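Poly(3-hydroxyalkanoate) polymerase subunit PhaC (Cupriavidus necator, PDB 5HZ2) polymerizes (R)-3-hydroxybutyryl-CoA into the energy reserve polyhydroxybutyrate, releasing CoA, through a C-terminal domain of alpha/beta hydrolase fold, the part modelled here. Local coordinates at residues A[22-27]-A[72-77]; A[43-48]-A[117-122]; A[270-275]-A[297-302]; A[279-284]-A[305-310]. One frame throughout, in Å; residues are numbered along the deposited sequence.

Contact 1. Residues A[22-27]-A[72-77]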
loop_
_atom_site.group_PDB
_atom_site.type_symbol
_atom_site.label_atom_id
_atom_site.label_comp_id
_atom_site.label_asym_id
_atom_site.label_seq_id
_atom_site.Cartn_x
_atom_site.Cartn_y
_atom_site.Cartn_z
ATOM N N PHE A 22 19.323 -34.345 11.558
ATOM C CA PHE A 22 19.800 -33.308 12.443
ATOM C C PHE A 22 20.667 -33.790 13.596
ATOM O O PHE A 22 20.775 -34.954 13.848
ATOM C CB PHE A 22 18.592 -32.591 13.035
ATOM C CG PHE A 22 17.911 -33.356 14.133
ATOM C CD1 PHE A 22 17.179 -34.481 13.862
ATOM C CD2 PHE A 22 18.035 -32.959 15.434
ATOM C CE1 PHE A 22 16.564 -35.176 14.874
ATOM C CE2 PHE A 22 17.421 -33.647 16.446
ATOM C CZ PHE A 22 16.693 -34.760 16.169
ATOM N N GLN A 23 21.248 -32.826 14.284
ATOM C CA GLN A 23 22.001 -33.051 15.484
ATOM C C GLN A 23 21.264 -32.272 16.569
ATOM O O GLN A 23 20.902 -31.133 16.363
ATOM C CB GLN A 23 23.421 -32.499 15.382
ATOM C CG GLN A 23 24.361 -33.310 14.515
ATOM C CD GLN A 23 25.793 -32.850 14.608
ATOM O OE1 GLN A 23 26.083 -31.702 14.393
ATOM N NE2 GLN A 23 26.690 -33.763 14.912
ATOM N N LEU A 24 21.022 -32.891 17.710
ATOM C CA LEU A 24 20.439 -32.172 18.821
ATOM C C LEU A 24 21.569 -31.669 19.709
ATOM O O LEU A 24 22.404 -32.470 20.239
ATOM C CB LEU A 24 19.572 -33.098 19.643
ATOM C CG LEU A 24 18.740 -32.364 20.676
ATOM C CD1 LEU A 24 17.642 -31.545 19.994
ATOM C CD2 LEU A 24 18.112 -33.363 21.682
ATOM N N LEU A 25 21.626 -30.351 19.887
ATOM C CA LEU A 25 22.562 -29.732 20.828
ATOM C C LEU A 25 21.898 -29.508 22.188
ATOM O O LEU A 25 20.674 -29.264 22.299
ATOM C CB LEU A 25 23.091 -28.390 20.300
ATOM C CG LEU A 25 23.603 -28.319 18.900
ATOM C CD1 LEU A 25 24.239 -26.948 18.647
ATOM C CD2 LEU A 25 24.537 -29.413 18.537
ATOM N N GLN A 26 22.715 -29.649 23.237
ATOM C CA GLN A 26 22.329 -29.333 24.612
ATOM C C GLN A 26 23.361 -28.416 25.154
ATOM O O GLN A 26 24.566 -28.700 25.118
ATOM C CB GLN A 26 22.156 -30.608 25.490
ATOM C CG GLN A 26 21.807 -30.262 26.905
ATOM C CD GLN A 26 21.660 -31.510 27.820
ATOM O OE1 GLN A 26 21.719 -32.667 27.363
ATOM N NE2 GLN A 26 21.434 -31.269 29.092
ATOM N N TYR A 27 22.928 -27.287 25.704
ATOM C CA TYR A 27 23.899 -26.308 26.158
ATOM C C TYR A 27 24.260 -26.487 27.648
ATOM O O TYR A 27 23.448 -26.939 28.466
ATOM C CB TYR A 27 23.441 -24.837 25.893
ATOM C CG TYR A 27 23.398 -24.585 24.395
ATOM C CD1 TYR A 27 24.559 -24.262 23.709
ATOM C CD2 TYR A 27 22.207 -24.794 23.667
ATOM C CE1 TYR A 27 24.560 -24.064 22.312
ATOM C CE2 TYR A 27 22.187 -24.640 22.267
ATOM C CZ TYR A 27 23.331 -24.267 21.604
ATOM O OH TYR A 27 23.288 -24.079 20.242
ATOM N N PHE A 72 17.869 -27.081 24.466
ATOM C CA PHE A 72 18.170 -28.082 23.454
ATOM C C PHE A 72 17.875 -27.353 22.130
ATOM O O PHE A 72 17.020 -26.500 22.083
ATOM C CB PHE A 72 17.265 -29.297 23.537
ATOM C CG PHE A 72 17.483 -30.131 24.750
ATOM C CD1 PHE A 72 18.496 -31.049 24.789
ATOM C CD2 PHE A 72 16.668 -29.995 25.844
ATOM C CE1 PHE A 72 18.704 -31.819 25.906
ATOM C CE2 PHE A 72 16.865 -30.769 26.966
ATOM C CZ PHE A 72 17.883 -31.687 26.994
ATOM N N LEU A 73 18.590 -27.693 21.075
ATOM C CA LEU A 73 18.432 -27.042 19.760
ATOM C C LEU A 73 18.672 -27.984 18.644
ATOM O O LEU A 73 19.612 -28.818 18.660
ATOM C CB LEU A 73 19.335 -25.855 19.720
ATOM C CG LEU A 73 19.386 -25.071 18.409
ATOM C CD1 LEU A 73 19.678 -23.622 18.747
ATOM C CD2 LEU A 73 20.463 -25.663 17.574
ATOM N N VAL A 74 17.858 -27.865 17.626
ATOM C CA VAL A 74 17.947 -28.680 16.437
ATOM C C VAL A 74 18.908 -27.968 15.437
ATOM O O VAL A 74 18.599 -26.882 14.989
ATOM C CB VAL A 74 16.599 -28.833 15.749
ATOM C CG1 VAL A 74 16.737 -29.505 14.369
ATOM C CG2 VAL A 74 15.587 -29.603 16.589
ATOM N N SER A 75 20.057 -28.597 15.151
ATOM C CA SER A 75 21.032 -28.211 14.186
ATOM C C SER A 75 20.825 -29.091 12.948
ATOM O O SER A 75 21.118 -30.293 12.923
ATOM C CB SER A 75 22.422 -28.338 14.722
ATOM O OG SER A 75 23.335 -27.919 13.732
ATOM N N TRP A 76 20.228 -28.518 11.917
ATOM C CA TRP A 76 19.903 -29.282 10.725
ATOM C C TRP A 76 21.057 -29.767 9.851
ATOM O O TRP A 76 22.044 -29.103 9.679
ATOM C CB TRP A 76 18.896 -28.533 9.825
ATOM C CG TRP A 76 17.603 -28.090 10.456
ATOM C CD1 TRP A 76 17.341 -26.882 11.006
ATOM C CD2 TRP A 76 16.395 -28.832 10.543
ATOM N NE1 TRP A 76 16.059 -26.829 11.449
ATOM C CE2 TRP A 76 15.453 -28.020 11.183
ATOM C CE3 TRP A 76 16.017 -30.111 10.154
ATOM C CZ2 TRP A 76 14.170 -28.441 11.437
ATOM C CZ3 TRP A 76 14.741 -30.524 10.410
ATOM C CH2 TRP A 76 13.835 -29.698 11.047
ATOM N N ARG A 77 20.878 -30.944 9.285
ATOM C CA ARG A 77 21.833 -31.485 8.357
ATOM C C ARG A 77 21.754 -30.633 7.093
ATOM O O ARG A 77 20.682 -30.237 6.713
ATOM C CB ARG A 77 21.417 -32.905 7.996
ATOM C CG ARG A 77 22.270 -33.587 6.950
ATOM C CD ARG A 77 23.329 -34.450 7.596
ATOM N NE ARG A 77 24.190 -35.070 6.611
ATOM C CZ ARG A 77 23.906 -36.209 5.996
ATOM N NH1 ARG A 77 22.791 -36.847 6.280
ATOM N NH2 ARG A 77 24.741 -36.706 5.106
HETATM O O HOH W 1 25.734 -28.906 14.064
#

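Contact 2. Residues A[43-48]-A[117-122]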
loop_
_atom_site.group_PDB
_atom_site.type_symbol
_atom_site.label_atom_id
_atom_site.label_comp_id
_atom_site.label_asym_id
_atom_site.label_seq_id
_atom_site.Cartn_x
_atom_site.Cartn_y
_atom_site.Cartn_z
ATOM N N PRO A 43 15.045 -24.125 14.911
ATOM C CA PRO A 43 15.371 -23.023 14.005
ATOM C C PRO A 43 14.986 -23.334 12.571
ATOM O O PRO A 43 14.571 -24.435 12.311
ATOM C CB PRO A 43 16.889 -22.899 14.121
ATOM C CG PRO A 43 17.353 -24.092 14.872
ATOM C CD PRO A 43 16.196 -24.988 15.160
ATOM N N PRO A 44 15.096 -22.371 11.665
ATOM C CA PRO A 44 14.763 -22.688 10.274
ATOM C C PRO A 44 15.801 -23.603 9.614
ATOM O O PRO A 44 16.907 -23.700 10.105
ATOM C CB PRO A 44 14.828 -21.320 9.582
ATOM C CG PRO A 44 15.876 -20.591 10.316
ATOM C CD PRO A 44 15.503 -20.894 11.722
ATOM N N CYS A 45 15.422 -24.279 8.537
ATOM C CA CYS A 45 16.346 -25.105 7.770
ATOM C C CYS A 45 16.772 -24.364 6.483
ATOM O O CYS A 45 17.483 -24.906 5.654
ATOM C CB CYS A 45 15.800 -26.495 7.483
ATOM S SG CYS A 45 14.150 -26.529 6.794
ATOM N N ILE A 46 16.308 -23.132 6.379
ATOM C CA ILE A 46 16.652 -22.248 5.298
ATOM C C ILE A 46 17.676 -21.389 6.018
ATOM O O ILE A 46 17.351 -20.645 6.904
ATOM C CB ILE A 46 15.430 -21.459 4.839
ATOM C CG1 ILE A 46 14.426 -22.417 4.185
ATOM C CG2 ILE A 46 15.840 -20.346 3.908
ATOM C CD1 ILE A 46 13.040 -21.860 3.991
ATOM N N ASN A 47 18.928 -21.547 5.639
ATOM C CA ASN A 47 20.048 -20.918 6.306
ATOM C C ASN A 47 20.223 -21.796 7.561
ATOM O O ASN A 47 19.445 -22.691 7.782
ATOM C CB ASN A 47 19.831 -19.463 6.667
ATOM C CG ASN A 47 20.190 -18.521 5.538
ATOM O OD1 ASN A 47 19.520 -17.544 5.330
ATOM N ND2 ASN A 47 21.251 -18.819 4.826
ATOM N N LYS A 48 21.223 -21.503 8.370
ATOM C CA LYS A 48 21.545 -22.301 9.538
ATOM C C LYS A 48 21.057 -21.789 10.888
ATOM O O LYS A 48 20.697 -20.655 11.024
ATOM C CB LYS A 48 23.029 -22.628 9.538
ATOM C CG LYS A 48 23.425 -23.451 8.329
ATOM C CD LYS A 48 24.907 -23.435 8.077
ATOM C CE LYS A 48 25.285 -24.330 6.920
ATOM N NZ LYS A 48 26.754 -24.425 6.798
ATOM N N PHE A 117 11.405 -20.779 15.096
ATOM C CA PHE A 117 11.798 -19.524 14.473
ATOM C C PHE A 117 11.656 -19.613 12.952
ATOM O O PHE A 117 12.207 -20.498 12.350
ATOM C CB PHE A 117 13.234 -19.175 14.848
ATOM C CG PHE A 117 13.729 -17.910 14.220
ATOM C CD1 PHE A 117 12.996 -16.753 14.306
ATOM C CD2 PHE A 117 14.906 -17.888 13.533
ATOM C CE1 PHE A 117 13.434 -15.589 13.726
ATOM C CE2 PHE A 117 15.354 -16.729 12.951
ATOM C CZ PHE A 117 14.620 -15.577 13.049
ATOM N N CYS A 118 10.927 -18.691 12.343
ATOM C CA CYS A 118 10.746 -18.708 10.900
ATOM C C CYS A 118 10.151 -20.031 10.443
ATOM O O CYS A 118 9.203 -20.481 11.032
ATOM C CB CYS A 118 12.050 -18.411 10.195
ATOM S SG CYS A 118 12.458 -16.680 10.322
ATOM N N VAL A 119 10.732 -20.662 9.432
ATOM C CA VAL A 119 10.185 -21.934 8.977
ATOM C C VAL A 119 10.217 -22.935 10.129
ATOM O O VAL A 119 9.369 -23.806 10.184
ATOM C CB VAL A 119 10.747 -22.459 7.657
ATOM C CG1 VAL A 119 12.094 -23.087 7.862
ATOM C CG2 VAL A 119 9.775 -23.462 7.084
ATOM N N GLY A 120 11.184 -22.817 11.037
ATOM C CA GLY A 120 11.134 -23.685 12.251
ATOM C C GLY A 120 9.829 -23.678 12.979
ATOM O O GLY A 120 9.398 -24.687 13.601
ATOM N N GLY A 121 9.219 -22.498 13.066
ATOM C CA GLY A 121 7.900 -22.340 13.697
ATOM C C GLY A 121 6.830 -23.068 12.946
ATOM O O GLY A 121 5.962 -23.738 13.568
ATOM N N THR A 122 6.858 -22.982 11.607
ATOM C CA THR A 122 5.883 -23.701 10.813
ATOM C C THR A 122 6.071 -25.219 10.984
ATOM O O THR A 122 5.097 -25.980 11.074
ATOM C CB THR A 122 6.005 -23.323 9.319
ATOM O OG1 THR A 122 6.125 -21.860 9.218
ATOM C CG2 THR A 122 4.794 -23.793 8.541
#

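Contact 3. Residues A[270-275]-A[297-302]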
loop_
_atom_site.group_PDB
_atom_site.type_symbol
_atom_site.label_atom_id
_atom_site.label_comp_id
_atom_site.label_asym_id
_atom_site.label_seq_id
_atom_site.Cartn_x
_atom_site.Cartn_y
_atom_site.Cartn_z
ATOM N N PRO A 270 -0.440 -22.856 25.915
ATOM C CA PRO A 270 -0.165 -21.417 25.992
ATOM C C PRO A 270 0.847 -21.108 24.905
ATOM O O PRO A 270 1.771 -21.869 24.723
ATOM C CB PRO A 270 0.429 -21.265 27.375
ATOM C CG PRO A 270 -0.260 -22.316 28.164
ATOM C CD PRO A 270 -0.415 -23.482 27.242
ATOM N N THR A 271 0.658 -20.018 24.177
ATOM C CA THR A 271 1.526 -19.770 23.006
ATOM C C THR A 271 1.927 -18.315 22.965
ATOM O O THR A 271 1.049 -17.448 23.082
ATOM C CB THR A 271 0.781 -20.183 21.702
ATOM O OG1 THR A 271 0.414 -21.582 21.760
ATOM C CG2 THR A 271 1.680 -19.963 20.485
ATOM N N TYR A 272 3.207 -18.048 22.738
ATOM C CA TYR A 272 3.756 -16.680 22.651
ATOM C C TYR A 272 4.141 -16.452 21.194
ATOM O O TYR A 272 4.920 -17.223 20.626
ATOM C CB TYR A 272 4.960 -16.568 23.514
ATOM C CG TYR A 272 5.549 -15.194 23.713
ATOM C CD1 TYR A 272 6.384 -14.593 22.740
ATOM C CD2 TYR A 272 5.320 -14.481 24.907
ATOM C CE1 TYR A 272 6.968 -13.315 22.952
ATOM C CE2 TYR A 272 5.856 -13.224 25.109
ATOM C CZ TYR A 272 6.713 -12.659 24.133
ATOM O OH TYR A 272 7.284 -11.455 24.385
ATOM N N ILE A 273 3.521 -15.449 20.597
ATOM C CA ILE A 273 3.687 -15.150 19.192
ATOM C C ILE A 273 4.355 -13.804 19.015
ATOM O O ILE A 273 3.915 -12.821 19.548
ATOM C CB ILE A 273 2.312 -15.151 18.508
ATOM C CG1 ILE A 273 1.583 -16.460 18.802
ATOM C CG2 ILE A 273 2.431 -14.932 17.015
ATOM C CD1 ILE A 273 0.091 -16.380 18.655
ATOM N N TYR A 274 5.434 -13.800 18.255
ATOM C CA TYR A 274 6.215 -12.607 18.038
ATOM C C TYR A 274 6.407 -12.267 16.557
ATOM O O TYR A 274 6.592 -13.124 15.737
ATOM C CB TYR A 274 7.604 -12.731 18.716
ATOM C CG TYR A 274 8.532 -11.619 18.303
ATOM C CD1 TYR A 274 8.573 -10.439 18.999
ATOM C CD2 TYR A 274 9.253 -11.707 17.135
ATOM C CE1 TYR A 274 9.367 -9.395 18.585
ATOM C CE2 TYR A 274 10.046 -10.673 16.717
ATOM C CZ TYR A 274 10.084 -9.513 17.444
ATOM O OH TYR A 274 10.852 -8.484 17.037
ATOM N N GLY A 275 6.396 -10.975 16.277
ATOM C CA GLY A 275 6.635 -10.465 14.949
ATOM C C GLY A 275 7.400 -9.157 15.039
ATOM O O GLY A 275 7.383 -8.526 16.047
ATOM N N LYS A 297 -4.338 -19.964 25.739
ATOM C CA LYS A 297 -3.942 -18.602 26.052
ATOM C C LYS A 297 -2.818 -18.138 25.170
ATOM O O LYS A 297 -1.766 -18.724 25.193
ATOM C CB LYS A 297 -3.507 -18.544 27.505
ATOM C CG LYS A 297 -4.124 -17.412 28.268
ATOM C CD LYS A 297 -3.281 -16.167 28.130
ATOM C CE LYS A 297 -4.041 -15.041 27.456
ATOM N NZ LYS A 297 -4.360 -13.963 28.418
ATOM N N LEU A 298 -3.059 -17.059 24.427
ATOM C CA LEU A 298 -2.082 -16.556 23.449
ATOM C C LEU A 298 -1.600 -15.223 23.908
ATOM O O LEU A 298 -2.350 -14.521 24.525
ATOM C CB LEU A 298 -2.757 -16.313 22.125
ATOM C CG LEU A 298 -3.544 -17.506 21.571
ATOM C CD1 LEU A 298 -3.972 -17.190 20.163
ATOM C CD2 LEU A 298 -2.719 -18.763 21.617
ATOM N N ARG A 299 -0.356 -14.882 23.617
ATOM C CA ARG A 299 0.156 -13.538 23.799
ATOM C C ARG A 299 0.817 -13.157 22.457
ATOM O O ARG A 299 1.483 -13.975 21.863
ATOM C CB ARG A 299 1.204 -13.539 24.898
ATOM C CG ARG A 299 1.834 -12.221 25.182
ATOM C CD ARG A 299 2.553 -12.212 26.525
ATOM N NE ARG A 299 3.125 -10.930 26.853
ATOM C CZ ARG A 299 2.448 -9.857 27.288
ATOM N NH1 ARG A 299 1.164 -9.909 27.450
ATOM N NH2 ARG A 299 3.085 -8.713 27.583
ATOM N N PHE A 300 0.614 -11.930 22.014
ATOM C CA PHE A 300 1.242 -11.402 20.814
ATOM C C PHE A 300 2.107 -10.231 21.255
ATOM O O PHE A 300 1.608 -9.298 21.900
ATOM C CB PHE A 300 0.245 -10.933 19.735
ATOM C CG PHE A 300 0.930 -10.519 18.490
ATOM C CD1 PHE A 300 1.299 -11.472 17.559
ATOM C CD2 PHE A 300 1.321 -9.208 18.277
ATOM C CE1 PHE A 300 1.948 -11.128 16.404
ATOM C CE2 PHE A 300 1.956 -8.858 17.114
ATOM C CZ PHE A 300 2.314 -9.827 16.180
ATOM N N VAL A 301 3.356 -10.209 20.770
ATOM C CA VAL A 301 4.288 -9.080 21.007
ATOM C C VAL A 301 4.901 -8.652 19.700
ATOM O O VAL A 301 5.329 -9.512 18.892
ATOM C CB VAL A 301 5.342 -9.419 22.085
ATOM C CG1 VAL A 301 6.316 -8.287 22.259
ATOM C CG2 VAL A 301 4.651 -9.736 23.407
ATOM N N LEU A 302 4.998 -7.343 19.523
ATOM C CA LEU A 302 5.542 -6.758 18.322
ATOM C C LEU A 302 6.829 -5.989 18.617
ATOM O O LEU A 302 6.832 -5.071 19.412
ATOM C CB LEU A 302 4.515 -5.812 17.743
ATOM C CG LEU A 302 4.919 -5.130 16.424
ATOM C CD1 LEU A 302 5.046 -6.156 15.334
ATOM C CD2 LEU A 302 3.831 -4.126 16.041
#

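Contact 4. Residues A[279-284]-A[305-310]. With SO4 (sulfate ion), chain G.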
loop_
_atom_site.group_PDB
_atom_site.type_symbol
_atom_site.label_atom_id
_atom_site.label_comp_id
_atom_site.label_asym_id
_atom_site.label_seq_id
_atom_site.Cartn_x
_atom_site.Cartn_y
_atom_site.Cartn_z
ATOM N N ASP A 279 9.347 -6.062 9.290
ATOM C CA ASP A 279 9.725 -7.291 8.669
ATOM C C ASP A 279 8.953 -7.493 7.363
ATOM O O ASP A 279 7.736 -7.516 7.382
ATOM C CB ASP A 279 9.430 -8.474 9.672
ATOM C CG ASP A 279 10.010 -9.778 9.262
ATOM O OD1 ASP A 279 10.361 -9.978 8.083
ATOM O OD2 ASP A 279 10.091 -10.645 10.204
ATOM N N HIS A 280 9.646 -7.565 6.228
ATOM C CA HIS A 280 8.997 -7.856 4.931
ATOM C C HIS A 280 9.116 -9.302 4.489
ATOM O O HIS A 280 8.564 -9.628 3.492
ATOM C CB HIS A 280 9.546 -6.956 3.811
ATOM C CG HIS A 280 9.160 -5.554 4.002
ATOM N ND1 HIS A 280 9.984 -4.634 4.612
ATOM C CD2 HIS A 280 7.967 -4.949 3.847
ATOM C CE1 HIS A 280 9.331 -3.496 4.754
ATOM N NE2 HIS A 280 8.110 -3.659 4.290
ATOM N N ILE A 281 9.793 -10.151 5.240
ATOM C CA ILE A 281 9.904 -11.567 4.969
ATOM C C ILE A 281 8.721 -12.261 5.635
ATOM O O ILE A 281 8.081 -13.062 5.026
ATOM C CB ILE A 281 11.238 -12.135 5.534
ATOM C CG1 ILE A 281 12.490 -11.458 4.932
ATOM C CG2 ILE A 281 11.346 -13.653 5.402
ATOM C CD1 ILE A 281 12.562 -11.551 3.452
ATOM N N VAL A 282 8.484 -11.947 6.883
ATOM C CA VAL A 282 7.305 -12.380 7.606
ATOM C C VAL A 282 6.602 -11.114 8.071
ATOM O O VAL A 282 6.905 -10.575 9.137
ATOM C CB VAL A 282 7.679 -13.233 8.816
ATOM C CG1 VAL A 282 6.460 -13.580 9.667
ATOM C CG2 VAL A 282 8.441 -14.459 8.367
ATOM N N PRO A 283 5.654 -10.602 7.262
ATOM C CA PRO A 283 4.932 -9.402 7.676
ATOM C C PRO A 283 4.369 -9.584 9.054
ATOM O O PRO A 283 3.813 -10.664 9.372
ATOM C CB PRO A 283 3.853 -9.231 6.593
ATOM C CG PRO A 283 4.438 -9.927 5.380
ATOM C CD PRO A 283 5.282 -11.054 5.909
ATOM N N TRP A 284 4.463 -8.548 9.887
ATOM C CA TRP A 284 4.000 -8.695 11.263
ATOM C C TRP A 284 2.478 -9.030 11.318
ATOM O O TRP A 284 2.016 -9.787 12.215
ATOM C CB TRP A 284 4.317 -7.525 12.170
ATOM C CG TRP A 284 3.446 -6.333 12.139
ATOM C CD1 TRP A 284 3.618 -5.221 11.343
ATOM C CD2 TRP A 284 2.261 -6.104 12.905
ATOM N NE1 TRP A 284 2.615 -4.334 11.577
ATOM C CE2 TRP A 284 1.752 -4.855 12.511
ATOM C CE3 TRP A 284 1.556 -6.849 13.875
ATOM C CZ2 TRP A 284 0.602 -4.299 13.079
ATOM C CZ3 TRP A 284 0.426 -6.267 14.487
ATOM C CH2 TRP A 284 -0.061 -5.034 14.048
ATOM N N SER A 305 11.567 -2.634 14.261
ATOM C CA SER A 305 12.556 -2.944 13.247
ATOM C C SER A 305 12.335 -4.157 12.330
ATOM O O SER A 305 11.259 -4.694 12.255
ATOM C CB SER A 305 13.964 -2.929 13.862
ATOM O OG SER A 305 14.958 -2.661 12.911
ATOM N N GLY A 306 13.408 -4.550 11.660
ATOM C CA GLY A 306 13.455 -5.589 10.656
ATOM C C GLY A 306 13.396 -7.056 11.011
ATOM O O GLY A 306 13.292 -7.427 12.148
ATOM N N HIS A 307 13.434 -7.879 9.975
ATOM C CA HIS A 307 13.325 -9.335 10.160
ATOM C C HIS A 307 14.317 -9.890 11.201
ATOM O O HIS A 307 13.926 -10.604 12.117
ATOM C CB HIS A 307 13.571 -9.978 8.826
ATOM C CG HIS A 307 13.326 -11.456 8.835
ATOM N ND1 HIS A 307 14.302 -12.373 8.526
ATOM C CD2 HIS A 307 12.218 -12.169 9.125
ATOM C CE1 HIS A 307 13.810 -13.596 8.644
ATOM N NE2 HIS A 307 12.541 -13.505 8.989
ATOM N N ILE A 308 15.587 -9.503 11.062
ATOM C CA ILE A 308 16.650 -9.983 11.985
ATOM C C ILE A 308 16.931 -8.976 13.112
ATOM O O ILE A 308 16.995 -9.345 14.283
ATOM C CB ILE A 308 17.936 -10.390 11.280
ATOM C CG1 ILE A 308 17.698 -11.643 10.381
ATOM C CG2 ILE A 308 19.073 -10.620 12.295
ATOM C CD1 ILE A 308 17.032 -12.820 11.030
ATOM N N ALA A 309 16.991 -7.715 12.755
ATOM C CA ALA A 309 17.226 -6.669 13.768
ATOM C C ALA A 309 16.208 -6.629 14.866
ATOM O O ALA A 309 16.570 -6.385 15.996
ATOM C CB ALA A 309 17.438 -5.286 13.104
ATOM N N GLY A 310 14.939 -6.952 14.566
ATOM C CA GLY A 310 13.904 -6.877 15.561
ATOM C C GLY A 310 13.912 -8.060 16.482
ATOM O O GLY A 310 13.663 -7.961 17.684
HETATM S S SO4 G . 2.201 -0.787 10.213
HETATM O O1 SO4 G . 2.334 -0.751 8.751
HETATM O O2 SO4 G . 3.502 -1.139 10.790
HETATM O O3 SO4 G . 1.158 -1.782 10.558
HETATM O O4 SO4 G . 1.757 0.594 10.595
HETATM O O HOH W 2 11.348 -10.666 12.756
#

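Contact 1. Residues A[22-27]-A[72-77]
F72 and Q26 form a non-hydrogen-bonded pair in the antiparallel ladder joining strand 22-27 to strand 71-76, within the mixed sheet of the alpha/beta hydrolase fold. The F72 ring runs alongside the extended glutamine, CE1 of F72 lying 3.5 Å from CD of Q26, with the two planes 48° apart; OE1 of Q26 is held by the backbone N of G369. L24 approaches the same ring with CD2, 3.9 Å from F72 CD1. Further along this face F22 and V74 cross at about a right angle, V74 CG1 being 3.8 Å from F22 CB. That methyl, trans to its backbone N (chi1 171°), also lies over the centre of the W76 ring. On the other face L25 packs beside L73, and CB of L73 meets the edge of the Y27 ring. Four backbone bonds tie the strands; L25 N to L73 O is short (2.8 Å) and straight (168°). Helix 88-107 covers the face of L24, F72, V74 and W76, while helix 60-66 packs on Y27 and L73. NE2 of Q23 is hydrogen-bonded to E18, and a water donates to OE1 of Q23 at 2.8 Å and accepts from OG of S75 at 2.6 Å.

Contact 2. Residues A[43-48]-A[117-122]
P44 packs against V119 and F117 at what appears to be the nucleophile elbow of the alpha/beta hydrolase fold, the tight turn between strand 112-117 and helix 119-133 that carries C118, the predicted active-site residue. The apolar contacts centre on two atoms. CG1 of V119, placed between its own backbone N and carbonyl carbon (chi1 79°), comes alongside the loop and touches CB of P44 at 3.7 Å, with SG of C45 and CD1 of I46 farther off. CD of P44 reaches the F117 ring obliquely, 3.6 Å from CD2. Within the elbow, SG of C118 lies over one face of that same ring, offset toward the rim. Backbone geometry supports the assignment: C118 has phi 57° and psi -131°, the strained conformation expected of an elbow nucleophile, and its carbonyl O accepts from G121 N at 2.9 Å as the helix starts.

Among the polar atoms, O of P43 and N of C45 fare differently. G120, without a side chain, lets O of P43 come within 3.5 Å of its CA, and NE1 of W76 binds that oxygen. Loop 43-48 follows strand 39-42, where alpha/beta hydrolases commonly place part of the oxyanion hole; an equivalent role here is plausible but unproven. Backbone N of C45 is buried without a partner in the model, 3.6 Å from CG1 of V119.

Contact 3. Residues A[270-275]-A[297-302]
The backbone N of I273 donates to O of R299 at 2.8 Å, the shortest of five bonds that zip the parallel strands 271-276 and 298-303 together; its N-H...O angle is 166°. The last bond is the longest, G275 N to V301 O at 3.2 Å. On one face Y272 and R299 run alongside each other in the same direction. A trans chi1 (-171°) sets the Y272 ring beside R299 and V301. CE2 of Y272 meets the edge of the guanidinium and lies 3.7 Å from CD of R299, the two planes 51° apart, so the arginine is not stacked on the ring. The hydroxyl end of Y272 crosses V301, OH to CG2 3.3 Å. Polar ends find partners beyond the ladder: D349 hydrogen-bonds OH of Y272 and forms a salt bridge with R299, which also bridges to D326. On the reverse face CG2 of I273 is 3.7 Å from CD1 of F300. The strands belong to a beta-alpha-beta unit whose helix 284-288 presents W284 to F300 and L302. Helix 347-357 covers the Y272, R299 and V301 side, and the sheet continues through strand 139-145 next to 271-276 and strand 321-324 next to 298-303.

Contact 4. Residues A[279-284]-A[305-310]
The imidazole of H307 has I281 over one face and the carboxylate of D279 at its edge. CB of I281 is 3.9 Å from the ring centroid and 17° off the normal, a CH-pi contact placed toward the rim. The D279 carboxylate plane is turned 63° from the ring, with its CG in the ring plane. A trans chi1 (-169°) swings this carboxylate across to the histidine. OD1 of D279 is gripped twice from one face, by I281 N at 2.9 Å and by V282 N at 3.0 Å, the first making an Asx turn, the second extending it to an Asx motif; together they limit the acid's rotation. Both loops follow parallel strands of the alpha/beta hydrolase fold, 271-276 and 298-303, the usual sites of acid and histidine. Since C118 touches H307, the arrangement is consistent with a Cys-His-Asp catalytic triad. A water joins the loops, donating to OD2 of D279 at 2.8 Å and to O of H307 at 2.7 Å. Farther off, NE1 of W284 donates to O3 of a sulfate at 3.1 Å; R277 binds the same ion. The backbone N atoms of I308 and A309 bond the carboxylate of E163 from the second subunit.

How the contacts relate
Contacts 1 and 3 are ladders of the same sheet, antiparallel and parallel, with centres 24 Å apart; backbone bonds carry both. Contacts 2 and 4 have no direct hydrogen bonds between their segments: contact 2 sets a loop against the elbow and the start of helix 119-133, apolar packing near the chain's centre, whereas contact 4 joins two loops and sets a carboxylate at the edge of an imidazole, with a water bridging the acid to the histidine's backbone. Contact 4 is largely buried yet is the one reached by the second subunit. W76 links contact 1 to contact 2, and C118 and H307 bring contacts 2 and 4 together. Contact 3 supplies the strands preceding both loops of contact 4.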